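Amidase (Bacillus anthracis, PDB 5EWQ) probably hydrolyses carboxylic acid amides to the free acids and ammonia. Local coordinates at residues I350-G355 / N437-E442; G355-L360 / S459-Y464. All blocks are in the same frame, centred on the assembly; numbering follows the deposited sequence.

Interaction 1: residues I350-G355 / N437-E442; sequences IQLNNG and NKYLVE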
loop_
_atom_site.group_PDB
_atom_site.type_symbol
_atom_site.label_atom_id
_atom_site.label_comp_id
_atom_site.label_asym_id
_atom_site.label_seq_id
_atom_site.Cartn_x
_atom_site.Cartn_y
_atom_site.Cartn_z
ATOM N N ILE A 350 25.181 5.116 8.405
ATOM C CA ILE A 350 24.642 6.467 8.463
ATOM C C ILE A 350 23.470 6.542 9.431
ATOM O O ILE A 350 22.452 5.884 9.227
ATOM C CB ILE A 350 24.175 6.946 7.070
ATOM C CG1 ILE A 350 25.329 6.891 6.070
ATOM C CG2 ILE A 350 23.576 8.349 7.156
ATOM C CD1 ILE A 350 24.947 7.356 4.695
ATOM N N GLN A 351 23.618 7.339 10.485
ATOM C CA GLN A 351 22.544 7.532 11.453
ATOM C C GLN A 351 21.865 8.883 11.246
ATOM O O GLN A 351 22.412 9.928 11.604
ATOM C CB GLN A 351 23.076 7.414 12.884
ATOM C CG GLN A 351 22.009 7.593 13.954
ATOM C CD GLN A 351 22.419 7.019 15.294
ATOM O OE1 GLN A 351 23.418 6.307 15.399
ATOM N NE2 GLN A 351 21.646 7.324 16.329
ATOM N N LEU A 352 20.674 8.850 10.658
ATOM C CA LEU A 352 19.906 10.060 10.393
ATOM C C LEU A 352 19.467 10.723 11.692
ATOM O O LEU A 352 19.190 10.045 12.683
ATOM C CB LEU A 352 18.687 9.739 9.524
ATOM C CG LEU A 352 18.811 9.942 8.012
ATOM C CD1 LEU A 352 20.148 9.447 7.494
ATOM C CD2 LEU A 352 17.672 9.237 7.290
ATOM N N ASN A 353 19.408 12.051 11.684
ATOM C CA ASN A 353 19.004 12.806 12.863
ATOM C C ASN A 353 17.585 13.348 12.739
ATOM O O ASN A 353 17.300 14.175 11.875
ATOM C CB ASN A 353 19.981 13.955 13.118
ATOM C CG ASN A 353 19.601 14.785 14.328
ATOM O OD1 ASN A 353 18.890 15.784 14.211
ATOM N ND2 ASN A 353 20.073 14.375 15.500
ATOM N N ASN A 354 16.700 12.874 13.610
ATOM C CA ASN A 354 15.312 13.316 13.610
ATOM C C ASN A 354 15.100 14.506 14.539
ATOM O O ASN A 354 14.531 14.367 15.621
ATOM C CB ASN A 354 14.385 12.167 14.014
ATOM C CG ASN A 354 14.528 10.957 13.112
ATOM O OD1 ASN A 354 14.839 11.084 11.929
ATOM N ND2 ASN A 354 14.299 9.774 13.669
ATOM N N GLY A 355 15.565 15.675 14.111
ATOM C CA GLY A 355 15.440 16.880 14.909
ATOM C C GLY A 355 14.605 17.948 14.231
ATOM O O GLY A 355 14.835 18.287 13.071
ATOM N N ASN A 437 19.404 15.333 1.703
ATOM C CA ASN A 437 20.331 15.817 0.683
ATOM C C ASN A 437 21.773 15.855 1.174
ATOM O O ASN A 437 22.708 15.867 0.373
ATOM C CB ASN A 437 19.915 17.207 0.202
ATOM C CG ASN A 437 18.616 17.189 -0.575
ATOM O OD1 ASN A 437 18.310 16.221 -1.272
ATOM N ND2 ASN A 437 17.842 18.262 -0.459
ATOM N N LYS A 438 21.945 15.876 2.493
ATOM C CA LYS A 438 23.269 15.858 3.104
ATOM C C LYS A 438 24.038 14.605 2.697
ATOM O O LYS A 438 25.261 14.630 2.557
ATOM C CB LYS A 438 23.153 15.935 4.630
ATOM C CG LYS A 438 24.482 15.882 5.365
ATOM C CD LYS A 438 24.280 15.844 6.871
ATOM C CE LYS A 438 25.606 15.719 7.603
ATOM N NZ LYS A 438 25.420 15.645 9.079
ATOM N N TYR A 439 23.311 13.511 2.498
ATOM C CA TYR A 439 23.921 12.251 2.097
ATOM C C TYR A 439 23.639 11.933 0.632
ATOM O O TYR A 439 24.520 11.469 -0.089
ATOM C CB TYR A 439 23.425 11.112 2.990
ATOM C CG TYR A 439 23.636 11.361 4.466
ATOM C CD1 TYR A 439 24.891 11.213 5.043
ATOM C CD2 TYR A 439 22.581 11.745 5.284
ATOM C CE1 TYR A 439 25.089 11.442 6.392
ATOM C CE2 TYR A 439 22.770 11.975 6.634
ATOM C CZ TYR A 439 24.025 11.822 7.182
ATOM O OH TYR A 439 24.217 12.049 8.525
ATOM N N LEU A 440 22.410 12.195 0.197
ATOM C CA LEU A 440 21.991 11.866 -1.165
ATOM C C LEU A 440 22.654 12.753 -2.218
ATOM O O LEU A 440 23.355 12.259 -3.102
ATOM C CB LEU A 440 20.468 11.966 -1.294
ATOM C CG LEU A 440 19.639 10.730 -0.928
ATOM C CD1 LEU A 440 19.665 10.457 0.567
ATOM C CD2 LEU A 440 18.208 10.883 -1.417
ATOM N N VAL A 441 22.430 14.059 -2.124
ATOM C CA VAL A 441 22.945 14.992 -3.122
ATOM C C VAL A 441 24.371 15.445 -2.813
ATOM O O VAL A 441 25.242 15.420 -3.684
ATOM C CB VAL A 441 22.043 16.236 -3.243
ATOM C CG1 VAL A 441 22.636 17.234 -4.227
ATOM C CG2 VAL A 441 20.639 15.831 -3.667
ATOM N N GLU A 442 24.601 15.853 -1.568
ATOM C CA GLU A 442 25.895 16.390 -1.158
ATOM C C GLU A 442 27.021 15.364 -1.264
ATOM O O GLU A 442 28.071 15.644 -1.842
ATOM C CB GLU A 442 25.815 16.923 0.274
ATOM C CG GLU A 442 27.156 17.339 0.858
ATOM C CD GLU A 442 27.021 17.986 2.221
ATOM O OE1 GLU A 442 26.070 18.773 2.417
ATOM O OE2 GLU A 442 27.863 17.705 3.101
#
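The backbones of the two segments lie nearest at Ile350 and Tyr439, whose CA atoms are 8.6 Å apart. They belong to the rim of the amidase fold, a large mixed sheet with helices packed on it: residues 350-355 follow 345-347, an outermost strand of the sheet, whereas 437-442 carry the chain from helix 418-437 toward strand 447-451. The contact centres on the Tyr439 ring and is a CH-pi interaction supplemented by apolar packing. CG2 of Ile350 sits over the middle of one ring face, 3.5 Å from the centroid and 13° off the ring normal. The branch gets there because CG2 of Ile350 is anti to the backbone N, while CG1, with chi1 at -58°, runs beside that N, and Ile350 CD1 comes 3.9 Å from Tyr439 CD1. On the other face lies CB of the adjacent Lys438, displaced toward the rim. Around this contact, Ile350 makes a backbone hydrogen bond with Leu317 at the end of strand 314-317 and also packs on Leu445, whose backbone bond with Tyr439 closes a turn within the second loop. Leu352, whose side chain also touches Leu458 on helix 457-462, reaches the tyrosine obliquely, with its CD1 3.7 Å from Tyr439 CE2.

Interaction 2: residues G355-L360 / S459-Y464; sequences GGVDNL and SAVAGY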
loop_
_atom_site.group_PDB
_atom_site.type_symbol
_atom_site.label_atom_id
_atom_site.label_comp_id
_atom_site.label_asym_id
_atom_site.label_seq_id
_atom_site.Cartn_x
_atom_site.Cartn_y
_atom_site.Cartn_z
ATOM N N GLY A 355 15.565 15.675 14.111
ATOM C CA GLY A 355 15.440 16.880 14.909
ATOM C C GLY A 355 14.605 17.948 14.231
ATOM O O GLY A 355 14.835 18.287 13.071
ATOM N N GLY A 356 13.625 18.476 14.957
ATOM C CA GLY A 356 12.776 19.535 14.444
ATOM C C GLY A 356 11.774 19.062 13.409
ATOM O O GLY A 356 11.030 19.864 12.844
ATOM N N VAL A 357 11.753 17.758 13.160
ATOM C CA VAL A 357 10.826 17.177 12.197
ATOM C C VAL A 357 9.611 16.593 12.911
ATOM O O VAL A 357 9.651 15.471 13.414
ATOM C CB VAL A 357 11.503 16.082 11.350
ATOM C CG1 VAL A 357 10.545 15.558 10.293
ATOM C CG2 VAL A 357 12.769 16.624 10.705
ATOM N N ASP A 358 8.533 17.369 12.955
ATOM C CA ASP A 358 7.323 16.966 13.664
ATOM C C ASP A 358 6.420 16.105 12.787
ATOM O O ASP A 358 6.421 16.233 11.563
ATOM C CB ASP A 358 6.563 18.201 14.154
ATOM C CG ASP A 358 5.278 17.849 14.876
ATOM O OD1 ASP A 358 5.317 17.677 16.113
ATOM O OD2 ASP A 358 4.229 17.743 14.207
ATOM N N ASN A 359 5.652 15.227 13.425
ATOM C CA ASN A 359 4.728 14.353 12.716
ATOM C C ASN A 359 3.341 14.355 13.353
ATOM O O ASN A 359 2.328 14.430 12.659
ATOM C CB ASN A 359 5.280 12.926 12.673
ATOM C CG ASN A 359 4.485 12.021 11.752
ATOM O OD1 ASN A 359 3.908 12.474 10.764
ATOM N ND2 ASN A 359 4.451 10.733 12.075
ATOM N N LEU A 360 3.307 14.282 14.681
ATOM C CA LEU A 360 2.054 14.159 15.420
ATOM C C LEU A 360 1.198 15.421 15.363
ATOM O O LEU A 360 0.004 15.353 15.069
ATOM C CB LEU A 360 2.338 13.795 16.879
ATOM C CG LEU A 360 3.101 12.489 17.106
ATOM C CD1 LEU A 360 3.205 12.176 18.592
ATOM C CD2 LEU A 360 2.443 11.340 16.355
ATOM N N SER A 459 11.939 10.955 5.224
ATOM C CA SER A 459 11.654 10.798 3.801
ATOM C C SER A 459 10.190 11.080 3.466
ATOM O O SER A 459 9.868 11.478 2.346
ATOM C CB SER A 459 12.034 9.390 3.337
ATOM O OG SER A 459 11.355 8.399 4.089
ATOM N N ALA A 460 9.308 10.873 4.439
ATOM C CA ALA A 460 7.882 11.106 4.237
ATOM C C ALA A 460 7.565 12.599 4.234
ATOM O O ALA A 460 6.805 13.079 3.393
ATOM C CB ALA A 460 7.071 10.394 5.309
ATOM N N VAL A 461 8.153 13.326 5.178
ATOM C CA VAL A 461 7.937 14.764 5.290
ATOM C C VAL A 461 8.595 15.510 4.132
ATOM O O VAL A 461 8.010 16.429 3.558
ATOM C CB VAL A 461 8.480 15.310 6.627
ATOM C CG1 VAL A 461 8.401 16.828 6.664
ATOM C CG2 VAL A 461 7.714 14.705 7.794
ATOM N N ALA A 462 9.810 15.099 3.786
ATOM C CA ALA A 462 10.562 15.740 2.714
ATOM C C ALA A 462 9.960 15.439 1.343
ATOM O O ALA A 462 10.237 16.137 0.368
ATOM C CB ALA A 462 12.017 15.305 2.761
ATOM N N GLY A 463 9.137 14.398 1.274
ATOM C CA GLY A 463 8.461 14.043 0.039
ATOM C C GLY A 463 9.278 13.135 -0.858
ATOM O O GLY A 463 8.920 12.902 -2.012
ATOM N N TYR A 464 10.382 12.621 -0.327
ATOM C CA TYR A 464 11.252 11.725 -1.080
ATOM C C TYR A 464 10.631 10.337 -1.206
ATOM O O TYR A 464 9.961 9.868 -0.286
ATOM C CB TYR A 464 12.629 11.637 -0.417
ATOM C CG TYR A 464 13.525 12.817 -0.721
ATOM C CD1 TYR A 464 13.194 14.094 -0.295
ATOM C CD2 TYR A 464 14.706 12.650 -1.431
ATOM C CE1 TYR A 464 14.009 15.175 -0.572
ATOM C CE2 TYR A 464 15.530 13.723 -1.712
ATOM C CZ TYR A 464 15.176 14.983 -1.279
ATOM O OH TYR A 464 15.991 16.054 -1.557
#
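Val357 and Val461 make the main contact between these segments, and it is apolar: a single methyl of each approaches the other, CG1 of Val357 lying 3.9 Å from CG2 of Val461. Their CA atoms, 7.9 Å apart, are the nearest pair of the two backbones. In Val357 the touching methyl is anti to the backbone N (chi1 -176°), whereas in Val461 it is the other branch, anti to the carbonyl carbon, that projects from the helix toward the loop. The same CG2 of Val461 is 4.3 Å from Asp358 O, a looser van der Waals approach to the backbone. The patch extends beyond the pair, since Val357 also rests on Leu457 and Leu458 and Val461 on Leu260.

The polar bonds of the loop go to other parts of the chain, chiefly helix 418-437. Ser428 OG on that helix is hydrogen-bonded to Asp358 N and, weakly, to Gly356 O, and Asn431 ND2 is bonded to Gly355 O. The CB of Asp358 is directed away from Val461, and its OD2 accepts a hydrogen bond from Thr362 N in the first turn of helix 360-377. Asn359 occupies the N-cap position of that helix, although its side chain makes no capping bond.

Gly356 turns the chain at positive phi (74°). Gly463, also at positive phi, is the first residue after helix 457-462 to leave helical backbone angles, with weak bonds from its N to the carbonyl oxygens of Ser459 and Ala460. Taken together, this is loop-on-helix packing through a valine pair, setting the lead-in to helix 360-377 against the short helix 457-462, which in sequence connects strands 447-451 and 466-473 of the amidase sheet.

From the N-terminal side, strand 345-347 leads into 350-355, which continues through the shared Gly355 into 355-360 and then helix 360-377. Interaction 1 closes a mostly helical excursion when the chain returns at 437-442, after helix 418-437. The chain next runs through strand 447-451 and reaches 459-464 on helix 457-462, where interaction 2 closes a longer loop. The two loops cross, their segments alternating along the sequence, and the contact centres are about 12 Å apart. The later segments also meet each other, through Leu440 packing against Tyr464. Together the contacts tie one continuous connection at the sheet's edge to the loop that follows helix 418-437 and to helix 457-462.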